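Local atomic coordinates of glutathione synthetase-like effector 30 (Gpa-GSS30-apo) (Globodera pallida, PDB entry 5OET), a protein that probably acts as a secreted effector of a plant-parasitic nematode, having evolved from the housekeeping glutathione synthetase that joins gamma-glutamylcysteine to glycine with ATP. Residues A[245-251]-A[308-314]; A[262-266]-A[278-282]; A[221-225]-A[495-499]; A[157-162]-A[332-338]; A[35-40]-A[92-96]. One frame throughout, in Å; residues are numbered along the deposited sequence.

Interaction 1 (A[245-251]-A[308-314]); sequences AVILFLH and VAVVFDR
L248, L250 and R314 each lose 71 Å² of surface where 245-251 pairs with 308-314. L248 straddles V311: its N donates to V310 O at 2.9 Å, and its O accepts from F312 N at 2.7 Å. L250 repeats the pattern around D313, its N reaching F312 O at 3.0 Å and its O receiving R314 N at 2.8 Å. One residue bonding to two partners two positions apart is the ladder of parallel strands, and the axes agree, 4.7 Å apart and only 18° from parallel. Strands 279-283 and 336-337 extend the sheet on its two flanks, consistent with the Rossmann-like family; the contact itself is buried. On one face L248 sets CB against V308 CG1 at 3.7 Å, while L250, its CG turned anti to the backbone N (chi1 -155°), lays CD2 beside V311 CG1 and D313 OD1. The other face carries H251 and R314. R314 CB sits 3.9 Å from the centroid of the H251 ring, over its face, as a CH-pi contact; the arginine then bends at chi2 and chi3 and is held by S262 OG at NE and I191 O at NH2.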
# COMPACT_ATOMS: atom_id res chain seq x y z
N ALA A 245 19.89 -9.22 -20.71
CA ALA A 245 19.88 -7.78 -20.41
C ALA A 245 18.87 -7.34 -19.36
O ALA A 245 17.77 -7.89 -19.26
CB ALA A 245 19.66 -6.98 -21.67
N VAL A 246 19.25 -6.29 -18.64
CA VAL A 246 18.50 -5.75 -17.51
C VAL A 246 17.91 -4.42 -17.87
O VAL A 246 18.39 -3.74 -18.77
CB VAL A 246 19.38 -5.50 -16.25
CG1 VAL A 246 20.18 -6.74 -15.89
CG2 VAL A 246 20.32 -4.28 -16.40
N ILE A 247 16.91 -4.01 -17.11
CA ILE A 247 16.35 -2.69 -17.21
C ILE A 247 16.87 -1.85 -16.03
O ILE A 247 16.75 -2.25 -14.87
CB ILE A 247 14.82 -2.78 -17.18
CG1 ILE A 247 14.32 -3.45 -18.46
CG2 ILE A 247 14.23 -1.39 -17.07
CD1 ILE A 247 12.89 -3.90 -18.36
N LEU A 248 17.42 -0.68 -16.33
CA LEU A 248 18.02 0.17 -15.32
C LEU A 248 17.03 1.24 -14.90
O LEU A 248 16.47 1.94 -15.75
CB LEU A 248 19.26 0.83 -15.88
CG LEU A 248 20.27 1.41 -14.89
CD1 LEU A 248 20.84 0.32 -13.99
CD2 LEU A 248 21.39 2.09 -15.67
N PHE A 249 16.78 1.32 -13.59
CA PHE A 249 15.99 2.40 -13.01
C PHE A 249 17.01 3.34 -12.38
O PHE A 249 17.70 2.96 -11.39
CB PHE A 249 14.99 1.89 -11.98
CG PHE A 249 13.79 1.23 -12.59
CD1 PHE A 249 13.90 0.02 -13.24
CD2 PHE A 249 12.56 1.82 -12.53
CE1 PHE A 249 12.80 -0.61 -13.82
CE2 PHE A 249 11.44 1.19 -13.10
CZ PHE A 249 11.57 -0.03 -13.76
N LEU A 250 17.13 4.52 -12.97
CA LEU A 250 18.08 5.53 -12.54
C LEU A 250 17.35 6.59 -11.72
O LEU A 250 16.46 7.26 -12.23
CB LEU A 250 18.73 6.15 -13.77
CG LEU A 250 20.11 6.77 -13.66
CD1 LEU A 250 21.11 5.81 -13.05
CD2 LEU A 250 20.56 7.18 -15.05
N HIS A 251 17.71 6.71 -10.44
CA HIS A 251 17.07 7.66 -9.51
C HIS A 251 18.06 8.69 -9.03
O HIS A 251 19.26 8.52 -9.17
CB HIS A 251 16.47 6.89 -8.32
CG HIS A 251 15.24 6.15 -8.68
ND1 HIS A 251 13.99 6.67 -8.46
CD2 HIS A 251 15.04 4.96 -9.30
CE1 HIS A 251 13.08 5.82 -8.90
NE2 HIS A 251 13.69 4.80 -9.46
N VAL A 308 22.59 -3.50 -20.35
CA VAL A 308 21.41 -2.74 -19.98
C VAL A 308 20.66 -2.49 -21.27
O VAL A 308 21.18 -1.83 -22.17
CB VAL A 308 21.77 -1.41 -19.30
CG1 VAL A 308 20.53 -0.59 -19.03
CG2 VAL A 308 22.52 -1.64 -18.00
N ALA A 309 19.44 -3.02 -21.36
CA ALA A 309 18.58 -2.88 -22.53
C ALA A 309 17.85 -1.53 -22.55
O ALA A 309 17.71 -0.91 -23.61
CB ALA A 309 17.58 -4.02 -22.60
N VAL A 310 17.36 -1.10 -21.39
CA VAL A 310 16.56 0.10 -21.24
C VAL A 310 17.09 0.89 -20.07
O VAL A 310 17.27 0.33 -19.01
CB VAL A 310 15.10 -0.26 -20.91
CG1 VAL A 310 14.23 1.00 -20.84
CG2 VAL A 310 14.57 -1.25 -21.92
N VAL A 311 17.32 2.19 -20.25
CA VAL A 311 17.60 3.06 -19.11
C VAL A 311 16.35 3.88 -18.81
O VAL A 311 16.03 4.83 -19.51
CB VAL A 311 18.81 3.97 -19.32
CG1 VAL A 311 19.01 4.86 -18.10
CG2 VAL A 311 20.05 3.12 -19.50
N PHE A 312 15.65 3.49 -17.75
CA PHE A 312 14.47 4.20 -17.33
C PHE A 312 14.93 5.34 -16.42
O PHE A 312 15.32 5.13 -15.28
CB PHE A 312 13.52 3.19 -16.68
CG PHE A 312 12.09 3.66 -16.57
CD1 PHE A 312 11.48 4.47 -17.54
CD2 PHE A 312 11.32 3.24 -15.50
CE1 PHE A 312 10.15 4.86 -17.40
CE2 PHE A 312 9.99 3.64 -15.35
CZ PHE A 312 9.41 4.44 -16.30
N ASP A 313 14.95 6.55 -16.98
CA ASP A 313 15.36 7.79 -16.28
C ASP A 313 14.24 8.24 -15.32
O ASP A 313 13.11 8.54 -15.74
CB ASP A 313 15.69 8.95 -17.27
CG ASP A 313 17.23 9.20 -17.45
OD1 ASP A 313 17.95 9.15 -16.45
OD2 ASP A 313 17.72 9.47 -18.59
N ARG A 314 14.56 8.29 -14.03
CA ARG A 314 13.66 8.80 -13.02
C ARG A 314 14.42 9.90 -12.26
O ARG A 314 14.45 9.92 -11.04
CB ARG A 314 13.18 7.66 -12.11
CG ARG A 314 12.73 6.41 -12.86
CD ARG A 314 11.37 6.57 -13.52
NE ARG A 314 10.29 6.32 -12.56
CZ ARG A 314 9.15 7.02 -12.46
NH1 ARG A 314 8.27 6.67 -11.51
NH2 ARG A 314 8.88 8.05 -13.26

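Interaction 2 (A[262-266]-A[278-282]); sequences SRQIT and KCRFI
Helix 262-266 runs almost antiparallel to strand 279-282, with 171° between their directions and 10.6 Å between their axes, and side chains such as R263 and F281 bridge the gap. The closest CA atoms are those of T266 and C279, 7.5 Å apart; those of R263 and F281 come next. This is the helix-to-strand half of the beta-alpha-beta unit formed by strand 246-251, helix 259-270 and strand 279-283, in which the helix lies against the sheet. F281 fills the space between them, with 100 Å² buried. The R263 guanidinium lies flat on one face of its ring, CZ 3.7 Å from the centroid with the planes 12° apart, a stacked cation-pi pair. NH1 is over the CD1 side, 3.4 Å from F281 CD1, whereas CD makes a CH-pi contact over the same face. A bend at chi2 (-80°) folds the arginine back across the ring, and D56 of the second subunit takes its NE in a salt bridge. F249 stacks on the opposite face of F281. At the ring edge stand S262 CB, 3.8 Å from F281 CE2, and T266 CG2, 3.9 Å from F281 CE1; the same methyl lies 3.9 Å from C279 SG.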
# COMPACT_ATOMS: atom_id res chain seq x y z
N SER A 262 8.26 4.08 -9.13
CA SER A 262 9.17 3.20 -9.90
C SER A 262 9.04 1.73 -9.49
O SER A 262 8.98 0.85 -10.35
CB SER A 262 10.64 3.65 -9.78
OG SER A 262 10.93 4.78 -10.60
N ARG A 263 8.97 1.47 -8.19
CA ARG A 263 8.86 0.12 -7.68
C ARG A 263 7.55 -0.49 -8.02
O ARG A 263 7.46 -1.69 -8.26
CB ARG A 263 9.03 0.12 -6.17
CG ARG A 263 10.43 0.50 -5.71
CD ARG A 263 11.36 -0.66 -5.84
NE ARG A 263 12.63 -0.40 -5.19
CZ ARG A 263 13.73 -1.13 -5.36
NH1 ARG A 263 13.73 -2.19 -6.17
NH2 ARG A 263 14.84 -0.80 -4.71
N GLN A 264 6.52 0.33 -8.02
CA GLN A 264 5.16 -0.11 -8.35
C GLN A 264 5.01 -0.46 -9.81
O GLN A 264 4.18 -1.30 -10.15
CB GLN A 264 4.11 0.94 -7.94
CG GLN A 264 3.86 0.96 -6.44
CD GLN A 264 3.28 2.25 -5.92
OE1 GLN A 264 3.25 2.47 -4.71
NE2 GLN A 264 2.79 3.11 -6.81
N ILE A 265 5.80 0.18 -10.67
CA ILE A 265 5.84 -0.21 -12.08
C ILE A 265 6.35 -1.64 -12.18
O ILE A 265 5.75 -2.43 -12.91
CB ILE A 265 6.68 0.76 -12.96
CG1 ILE A 265 5.96 2.10 -13.07
CG2 ILE A 265 6.84 0.23 -14.37
CD1 ILE A 265 6.84 3.26 -13.43
N THR A 266 7.41 -1.96 -11.43
CA THR A 266 8.01 -3.28 -11.47
C THR A 266 7.10 -4.35 -10.90
O THR A 266 7.18 -5.50 -11.30
CB THR A 266 9.36 -3.37 -10.71
OG1 THR A 266 9.14 -3.21 -9.30
CG2 THR A 266 10.35 -2.33 -11.22
N LYS A 278 15.07 -8.76 -14.93
CA LYS A 278 15.75 -8.11 -13.82
C LYS A 278 15.70 -6.60 -14.05
O LYS A 278 15.99 -6.11 -15.13
CB LYS A 278 17.19 -8.60 -13.66
CG LYS A 278 17.30 -10.06 -13.24
CD LYS A 278 18.69 -10.64 -13.57
CE LYS A 278 18.86 -10.97 -15.05
NZ LYS A 278 20.27 -11.24 -15.48
N CYS A 279 15.29 -5.90 -13.01
CA CYS A 279 15.25 -4.47 -12.97
C CYS A 279 16.27 -4.08 -11.92
O CYS A 279 16.20 -4.58 -10.81
CB CYS A 279 13.85 -4.00 -12.56
SG CYS A 279 12.55 -4.37 -13.78
N ARG A 280 17.20 -3.20 -12.25
CA ARG A 280 18.26 -2.86 -11.32
C ARG A 280 18.15 -1.41 -10.90
O ARG A 280 18.17 -0.53 -11.74
CB ARG A 280 19.61 -3.18 -11.96
CG ARG A 280 19.75 -4.63 -12.34
CD ARG A 280 19.90 -5.55 -11.12
NE ARG A 280 21.23 -6.20 -11.16
CZ ARG A 280 22.29 -5.88 -10.42
NH1 ARG A 280 22.27 -4.94 -9.49
NH2 ARG A 280 23.42 -6.54 -10.62
N PHE A 281 17.99 -1.18 -9.61
CA PHE A 281 17.79 0.17 -9.06
C PHE A 281 19.11 0.75 -8.60
O PHE A 281 19.71 0.23 -7.65
CB PHE A 281 16.80 0.16 -7.90
CG PHE A 281 15.40 0.12 -8.36
CD1 PHE A 281 14.92 -0.98 -9.06
CD2 PHE A 281 14.55 1.20 -8.15
CE1 PHE A 281 13.62 -1.02 -9.51
CE2 PHE A 281 13.25 1.17 -8.60
CZ PHE A 281 12.78 0.05 -9.28
N ILE A 282 19.54 1.82 -9.26
CA ILE A 282 20.82 2.46 -9.02
C ILE A 282 20.59 3.98 -8.88
O ILE A 282 19.74 4.52 -9.59
CB ILE A 282 21.82 2.07 -10.16
CG1 ILE A 282 23.26 2.14 -9.69
CG2 ILE A 282 21.67 2.94 -11.42
CD1 ILE A 282 24.26 1.81 -10.78

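Interaction 3 (A[221-225]-A[495-499]); sequences PSDQT and RTGHM
D223, which forms an Asx turn just ahead of helix 225-240 (its OD2 accepting from T225 N, two residues on, at 3.1 Å), reaches H498 of strand 490-504 with its other oxygen. Among the hydrogen bonds, D223 OD1 is gripped twice. T225 OG1 donates to it at 2.7 Å on its syn lone pair, and H498 N reaches D223 OD1 at 2.9 Å from above the carboxylate plane, 37° out of it. D223 CG stands anti to the backbone N (chi1 180°), which carries the carboxylate across to the strand, so that one aspartate secures both the helix start and a strand N-H. A weaker bond runs from H498 NE2 to P221 O at 3.2 Å, the acceptor lying in the plane of the imidazole. In the polar but unbonded class, Q224 OE1 sits over one face of the R495 guanidinium at an angle too poor for a bond; R495 instead forms a salt bridge with E231 of helix 225-240. Close packing without further bonds completes the joint. G497, without a side chain, lets its CA come up to D223 OD1 and T225 OG1. P221 CB packs 3.8 Å from H498 CE1, and S222 O lies 3.5 Å from H498 CE1 at the ring edge.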
# COMPACT_ATOMS: atom_id res chain seq x y z
N PRO A 221 -13.89 6.20 -14.93
CA PRO A 221 -13.22 5.25 -15.80
C PRO A 221 -11.97 4.62 -15.21
O PRO A 221 -11.18 5.31 -14.58
CB PRO A 221 -12.83 6.09 -17.02
CG PRO A 221 -13.68 7.30 -16.94
CD PRO A 221 -13.79 7.56 -15.48
N SER A 222 -11.82 3.31 -15.43
CA SER A 222 -10.65 2.56 -14.96
C SER A 222 -9.36 3.12 -15.54
O SER A 222 -9.27 3.49 -16.70
CB SER A 222 -10.77 1.07 -15.33
OG SER A 222 -11.64 0.39 -14.45
N ASP A 223 -8.36 3.19 -14.68
CA ASP A 223 -7.02 3.51 -15.07
C ASP A 223 -6.05 2.41 -14.62
O ASP A 223 -6.00 2.07 -13.43
CB ASP A 223 -6.62 4.82 -14.42
CG ASP A 223 -5.23 5.20 -14.79
OD1 ASP A 223 -5.06 5.72 -15.91
OD2 ASP A 223 -4.31 4.91 -13.99
N GLN A 224 -5.29 1.87 -15.57
CA GLN A 224 -4.18 0.97 -15.25
C GLN A 224 -2.88 1.57 -15.82
O GLN A 224 -2.28 1.03 -16.74
CB GLN A 224 -4.44 -0.45 -15.78
CG GLN A 224 -5.85 -1.01 -15.56
CD GLN A 224 -6.72 -0.95 -16.82
OE1 GLN A 224 -6.44 -1.64 -17.82
NE2 GLN A 224 -7.77 -0.11 -16.78
N THR A 225 -2.46 2.70 -15.26
CA THR A 225 -1.30 3.43 -15.76
C THR A 225 0.02 2.82 -15.28
O THR A 225 1.04 2.92 -15.98
CB THR A 225 -1.39 4.93 -15.41
OG1 THR A 225 -2.39 5.52 -16.23
CG2 THR A 225 -0.11 5.66 -15.68
N ARG A 495 -1.66 1.61 -24.04
CA ARG A 495 -2.99 2.06 -23.60
C ARG A 495 -2.85 3.50 -23.09
O ARG A 495 -1.75 3.94 -22.74
CB ARG A 495 -3.56 1.16 -22.49
CG ARG A 495 -2.77 1.22 -21.18
CD ARG A 495 -3.44 0.49 -20.02
NE ARG A 495 -3.18 -0.96 -20.01
CZ ARG A 495 -4.07 -1.92 -20.29
NH1 ARG A 495 -5.34 -1.64 -20.60
NH2 ARG A 495 -3.68 -3.19 -20.24
N THR A 496 -3.96 4.24 -23.08
CA THR A 496 -3.99 5.55 -22.46
C THR A 496 -4.29 5.43 -20.99
O THR A 496 -4.85 4.43 -20.54
CB THR A 496 -5.05 6.46 -23.07
OG1 THR A 496 -6.23 5.68 -23.31
CG2 THR A 496 -4.53 7.07 -24.36
N GLY A 497 -3.88 6.46 -20.25
CA GLY A 497 -4.16 6.60 -18.83
C GLY A 497 -4.59 8.01 -18.52
O GLY A 497 -4.52 8.89 -19.38
N HIS A 498 -5.03 8.24 -17.28
CA HIS A 498 -5.51 9.57 -16.89
C HIS A 498 -5.52 9.77 -15.39
O HIS A 498 -5.83 8.86 -14.63
CB HIS A 498 -6.92 9.81 -17.45
CG HIS A 498 -7.94 8.87 -16.90
ND1 HIS A 498 -8.19 7.62 -17.45
CD2 HIS A 498 -8.73 8.97 -15.81
CE1 HIS A 498 -9.12 7.01 -16.73
NE2 HIS A 498 -9.47 7.81 -15.74
N MET A 499 -5.22 11.00 -14.99
CA MET A 499 -5.17 11.40 -13.59
C MET A 499 -5.73 12.80 -13.48
O MET A 499 -6.03 13.44 -14.49
CB MET A 499 -3.72 11.41 -13.13
CG MET A 499 -2.88 12.44 -13.88
SD MET A 499 -1.42 12.87 -12.97
CE MET A 499 -2.15 13.80 -11.64

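Interaction 4 (A[157-162]-A[332-338]); sequences RQPVAM and HSTAIKT
The R157 guanidinium lies flat on the H332 ring, centres 3.8 Å apart and planes 15° from parallel. H332 CE1 sits over the centre of the guanidinium, while R157 NE is displaced toward the rim of the imidazole. The extended arginine also places CD over that ring face, 3.9 Å from the H332 centroid, as a CH-pi contact. H332 is fixed from the far end of its ring by G155 O, bonded to NE2, and R157 makes a further cation-pi pair with F298.

Next along the chain, Q158 uses both ends of its amide. NE2 donates to T334 O at 2.8 Å, in the carbonyl plane and near the amide plane, while OE1 accepts at 3.0 Å from V160 N, two residues on, where the strand begins. CG anti to the backbone N (chi1 -174°) followed by a bend at chi2 brings the amide round to do this. V160 CG1 meets I336 CD1 at 3.9 Å. M162 N then donates to K337 O at 3.2 Å, and M162 SD runs alongside T338 CG2, 3.8 Å away. The contact thereby ties the start of strand 160-173, in the large mixed sheet, to the short, weakly bonded strand at about 336-337, which belongs to the sheet of 306-314.

K337 NZ bonds A335 O and D331 O, and H332 O takes R293 NH1 together with a weak bond from R157 NH2. The carbonyls of D331 and H332 lie at the C-terminal end of helix 325-331, whose partial negative charge would be expected to favour such cations and to offset the closeness of R157 to R293.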
# COMPACT_ATOMS: atom_id res chain seq x y z
N ARG A 157 23.27 5.82 -31.91
CA ARG A 157 23.65 4.44 -31.61
C ARG A 157 22.47 3.53 -31.29
O ARG A 157 22.53 2.33 -31.54
CB ARG A 157 24.70 4.42 -30.50
CG ARG A 157 26.08 4.69 -31.09
CD ARG A 157 27.09 5.06 -30.04
NE ARG A 157 28.32 5.54 -30.66
CZ ARG A 157 29.40 5.95 -30.00
NH1 ARG A 157 30.45 6.39 -30.69
NH2 ARG A 157 29.43 5.90 -28.66
N GLN A 158 21.41 4.10 -30.73
CA GLN A 158 20.14 3.39 -30.54
C GLN A 158 19.00 4.17 -31.19
O GLN A 158 18.55 5.16 -30.63
CB GLN A 158 19.87 3.17 -29.05
CG GLN A 158 18.65 2.32 -28.74
CD GLN A 158 18.49 1.08 -29.61
OE1 GLN A 158 17.89 1.14 -30.69
NE2 GLN A 158 18.97 -0.05 -29.14
N PRO A 159 18.56 3.75 -32.40
CA PRO A 159 17.41 4.39 -33.08
C PRO A 159 16.08 4.28 -32.35
O PRO A 159 15.23 5.15 -32.50
CB PRO A 159 17.30 3.60 -34.40
CG PRO A 159 18.65 3.05 -34.62
CD PRO A 159 19.18 2.72 -33.25
N VAL A 160 15.89 3.21 -31.58
CA VAL A 160 14.63 2.94 -30.88
C VAL A 160 14.57 3.75 -29.59
O VAL A 160 15.41 3.58 -28.70
CB VAL A 160 14.41 1.44 -30.60
CG1 VAL A 160 13.18 1.21 -29.74
CG2 VAL A 160 14.29 0.67 -31.91
N ALA A 161 13.56 4.60 -29.51
CA ALA A 161 13.25 5.41 -28.34
C ALA A 161 11.95 4.92 -27.77
O ALA A 161 11.07 4.48 -28.49
CB ALA A 161 13.15 6.88 -28.72
N MET A 162 11.85 5.02 -26.45
CA MET A 162 10.61 4.82 -25.71
C MET A 162 10.18 6.20 -25.28
O MET A 162 10.96 6.95 -24.74
CB MET A 162 10.87 3.97 -24.48
CG MET A 162 9.71 3.89 -23.52
SD MET A 162 10.06 2.62 -22.31
CE MET A 162 8.92 3.12 -21.03
N HIS A 332 24.49 8.34 -25.48
CA HIS A 332 25.23 7.88 -26.66
C HIS A 332 25.73 6.44 -26.43
O HIS A 332 26.92 6.18 -26.29
CB HIS A 332 26.37 8.87 -26.97
CG HIS A 332 26.78 8.88 -28.41
ND1 HIS A 332 28.08 9.03 -28.83
CD2 HIS A 332 26.03 8.81 -29.54
CE1 HIS A 332 28.12 9.09 -30.15
NE2 HIS A 332 26.89 8.92 -30.61
N SER A 333 24.78 5.52 -26.36
CA SER A 333 25.05 4.12 -26.13
C SER A 333 23.87 3.34 -26.69
O SER A 333 22.86 3.94 -27.03
CB SER A 333 25.15 3.82 -24.64
OG SER A 333 23.86 3.74 -24.06
N THR A 334 23.97 2.02 -26.73
CA THR A 334 22.93 1.24 -27.37
C THR A 334 21.67 1.02 -26.51
O THR A 334 20.68 0.51 -27.02
CB THR A 334 23.44 -0.10 -27.88
OG1 THR A 334 23.79 -0.95 -26.77
CG2 THR A 334 24.65 0.13 -28.83
N ALA A 335 21.69 1.41 -25.24
CA ALA A 335 20.50 1.24 -24.40
C ALA A 335 19.35 2.10 -24.93
O ALA A 335 19.57 3.20 -25.45
CB ALA A 335 20.80 1.61 -22.95
N ILE A 336 18.13 1.59 -24.82
CA ILE A 336 16.96 2.38 -25.16
C ILE A 336 16.77 3.39 -24.03
O ILE A 336 16.81 3.03 -22.87
CB ILE A 336 15.72 1.50 -25.34
CG1 ILE A 336 15.94 0.54 -26.51
CG2 ILE A 336 14.50 2.38 -25.60
CD1 ILE A 336 14.83 -0.48 -26.67
N LYS A 337 16.62 4.66 -24.39
CA LYS A 337 16.39 5.75 -23.43
C LYS A 337 14.90 6.08 -23.39
O LYS A 337 14.16 5.71 -24.31
CB LYS A 337 17.18 7.01 -23.80
CG LYS A 337 18.59 7.07 -23.22
CD LYS A 337 19.53 6.07 -23.87
CE LYS A 337 19.76 6.38 -25.34
NZ LYS A 337 20.87 5.55 -25.89
N THR A 338 14.49 6.78 -22.34
CA THR A 338 13.06 6.90 -21.96
C THR A 338 12.67 8.32 -21.52
O THR A 338 12.30 8.50 -20.36
CB THR A 338 12.75 5.94 -20.78
OG1 THR A 338 13.47 6.37 -19.61
CG2 THR A 338 13.11 4.46 -21.10

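Interaction 5 (A[35-40]-A[92-96]); sequences YCVPNI and YPSPF
Y35 leans its ring edge against P93 and P95, reaching over from loop 35-40 to the start of strand 94-96. At CB the side chain sets off with CG anti to the backbone N (chi1 177°), which sends the ring toward the second segment. CD2 is the first ring atom to touch, 4.0 Å from P95 CB, which lies near the ring plane. One bond further, CE2 comes 3.3 Å from P93 O and also passes P95 CD; CZ follows along the same carbonyl. The tip, OH, donates to P93 O at 2.9 Å, in the carbonyl plane and on a lone pair. It also lies 3.4 Å from P93 CD and near Y92 CB. One edge of the tyrosine is thus lined by proline, and its single polar atom is bound to a backbone oxygen.

V37 continues the apolar side of the contact. Its CG2 sits 3.9 Å from Y92 CB, and the same methyl also lies beside P93 O. I40 comes over the Y92 ring: CD1 is 3.9 Å from the centroid, 19° off the normal, a CH-pi contact, while its CG2 lies beside CZ and OH, farther out along the same ring. A backbone bond from I40 N to V37 O, 3.1 Å long, accompanies a turn in which both side chains point toward Y92.

The loop leads into helix 44-59. Y35 stacks on Y523 of strand 517-524, the parallel partner of 94-96; V37 touches strand 454-459, and helix 196-210 packs against Y92 and P93.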
# COMPACT_ATOMS: atom_id res chain seq x y z
N TYR A 35 -24.30 15.19 -10.45
CA TYR A 35 -23.30 14.88 -9.42
C TYR A 35 -22.56 16.13 -8.98
O TYR A 35 -22.05 16.88 -9.80
CB TYR A 35 -22.26 13.88 -9.97
CG TYR A 35 -21.14 13.56 -8.99
CD1 TYR A 35 -21.28 12.54 -8.06
CD2 TYR A 35 -19.94 14.26 -9.02
CE1 TYR A 35 -20.27 12.25 -7.16
CE2 TYR A 35 -18.91 13.98 -8.14
CZ TYR A 35 -19.07 12.97 -7.20
OH TYR A 35 -18.06 12.66 -6.30
N CYS A 36 -22.52 16.35 -7.68
CA CYS A 36 -21.58 17.30 -7.10
C CYS A 36 -21.28 16.88 -5.66
O CYS A 36 -22.09 16.22 -5.01
CB CYS A 36 -22.08 18.73 -7.20
SG CYS A 36 -23.00 19.29 -5.76
N VAL A 37 -20.11 17.26 -5.18
CA VAL A 37 -19.56 16.64 -3.98
C VAL A 37 -20.29 17.03 -2.69
O VAL A 37 -20.52 16.17 -1.85
CB VAL A 37 -18.05 16.90 -3.91
CG1 VAL A 37 -17.49 16.56 -2.55
CG2 VAL A 37 -17.36 16.07 -4.98
N PRO A 38 -20.62 18.32 -2.51
CA PRO A 38 -21.40 18.70 -1.31
C PRO A 38 -22.69 17.90 -1.06
O PRO A 38 -22.96 17.56 0.08
CB PRO A 38 -21.72 20.17 -1.56
CG PRO A 38 -20.58 20.65 -2.38
CD PRO A 38 -20.16 19.50 -3.25
N ASN A 39 -23.45 17.58 -2.12
CA ASN A 39 -24.72 16.81 -2.02
C ASN A 39 -24.56 15.31 -1.75
O ASN A 39 -25.54 14.57 -1.75
CB ASN A 39 -25.59 17.00 -3.27
CG ASN A 39 -25.92 18.45 -3.53
OD1 ASN A 39 -26.10 18.84 -4.68
ND2 ASN A 39 -25.99 19.25 -2.48
N ILE A 40 -23.33 14.85 -1.54
CA ILE A 40 -23.09 13.50 -1.04
C ILE A 40 -23.36 13.47 0.46
O ILE A 40 -24.17 12.68 0.92
CB ILE A 40 -21.64 13.04 -1.32
CG1 ILE A 40 -21.40 12.97 -2.83
CG2 ILE A 40 -21.36 11.70 -0.64
CD1 ILE A 40 -19.97 12.69 -3.23
N TYR A 92 -13.49 13.02 -2.44
CA TYR A 92 -14.39 12.49 -3.44
C TYR A 92 -13.90 12.95 -4.79
O TYR A 92 -13.18 13.95 -4.90
CB TYR A 92 -15.82 12.98 -3.18
CG TYR A 92 -16.49 12.28 -2.01
CD1 TYR A 92 -16.88 10.95 -2.11
CD2 TYR A 92 -16.69 12.94 -0.79
CE1 TYR A 92 -17.46 10.29 -1.04
CE2 TYR A 92 -17.28 12.28 0.30
CZ TYR A 92 -17.66 10.95 0.17
OH TYR A 92 -18.26 10.26 1.21
N PRO A 93 -14.29 12.22 -5.85
CA PRO A 93 -13.84 12.62 -7.17
C PRO A 93 -14.55 13.89 -7.59
O PRO A 93 -15.72 14.07 -7.29
CB PRO A 93 -14.21 11.42 -8.06
CG PRO A 93 -15.22 10.64 -7.30
CD PRO A 93 -15.11 11.00 -5.86
N SER A 94 -13.81 14.80 -8.22
CA SER A 94 -14.36 16.10 -8.63
C SER A 94 -15.12 15.90 -9.94
O SER A 94 -14.69 15.10 -10.77
CB SER A 94 -13.25 17.13 -8.82
OG SER A 94 -12.67 17.51 -7.57
N PRO A 95 -16.24 16.61 -10.12
CA PRO A 95 -16.99 16.47 -11.37
C PRO A 95 -16.24 17.08 -12.57
O PRO A 95 -15.52 18.06 -12.42
CB PRO A 95 -18.30 17.20 -11.11
CG PRO A 95 -17.98 18.15 -10.01
CD PRO A 95 -16.94 17.50 -9.17
N PHE A 96 -16.42 16.47 -13.73
CA PHE A 96 -15.72 16.87 -14.94
C PHE A 96 -16.61 16.49 -16.15
O PHE A 96 -17.20 15.39 -16.16
CB PHE A 96 -14.32 16.19 -15.02
CG PHE A 96 -13.35 16.89 -15.96
CD1 PHE A 96 -12.60 17.96 -15.53
CD2 PHE A 96 -13.23 16.48 -17.29
CE1 PHE A 96 -11.73 18.62 -16.39
CE2 PHE A 96 -12.36 17.13 -18.16
CZ PHE A 96 -11.61 18.20 -17.71

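How the interactions relate
Interactions 1 and 2 belong to one sheet and its covering helix, with centres 8 Å apart; R314 NE and S262 OG, 2.6 Å apart, link them directly. Interaction 4 lies on the other flank of 306-314, its centre 11 Å from that of interaction 1, and V311 N to I336 O at 2.8 Å joins the two. Interactions 3, 4 and 5 all reach the large mixed sheet, where the C164-C480 disulfide ties strand 160-173 to 469-484. Centre to centre, interaction 5 is about 20 Å from interaction 3, and 44 Å from interaction 4, which lies on the opposite side of the chain's centre. None of the five includes the magnesium residues H406 and E426.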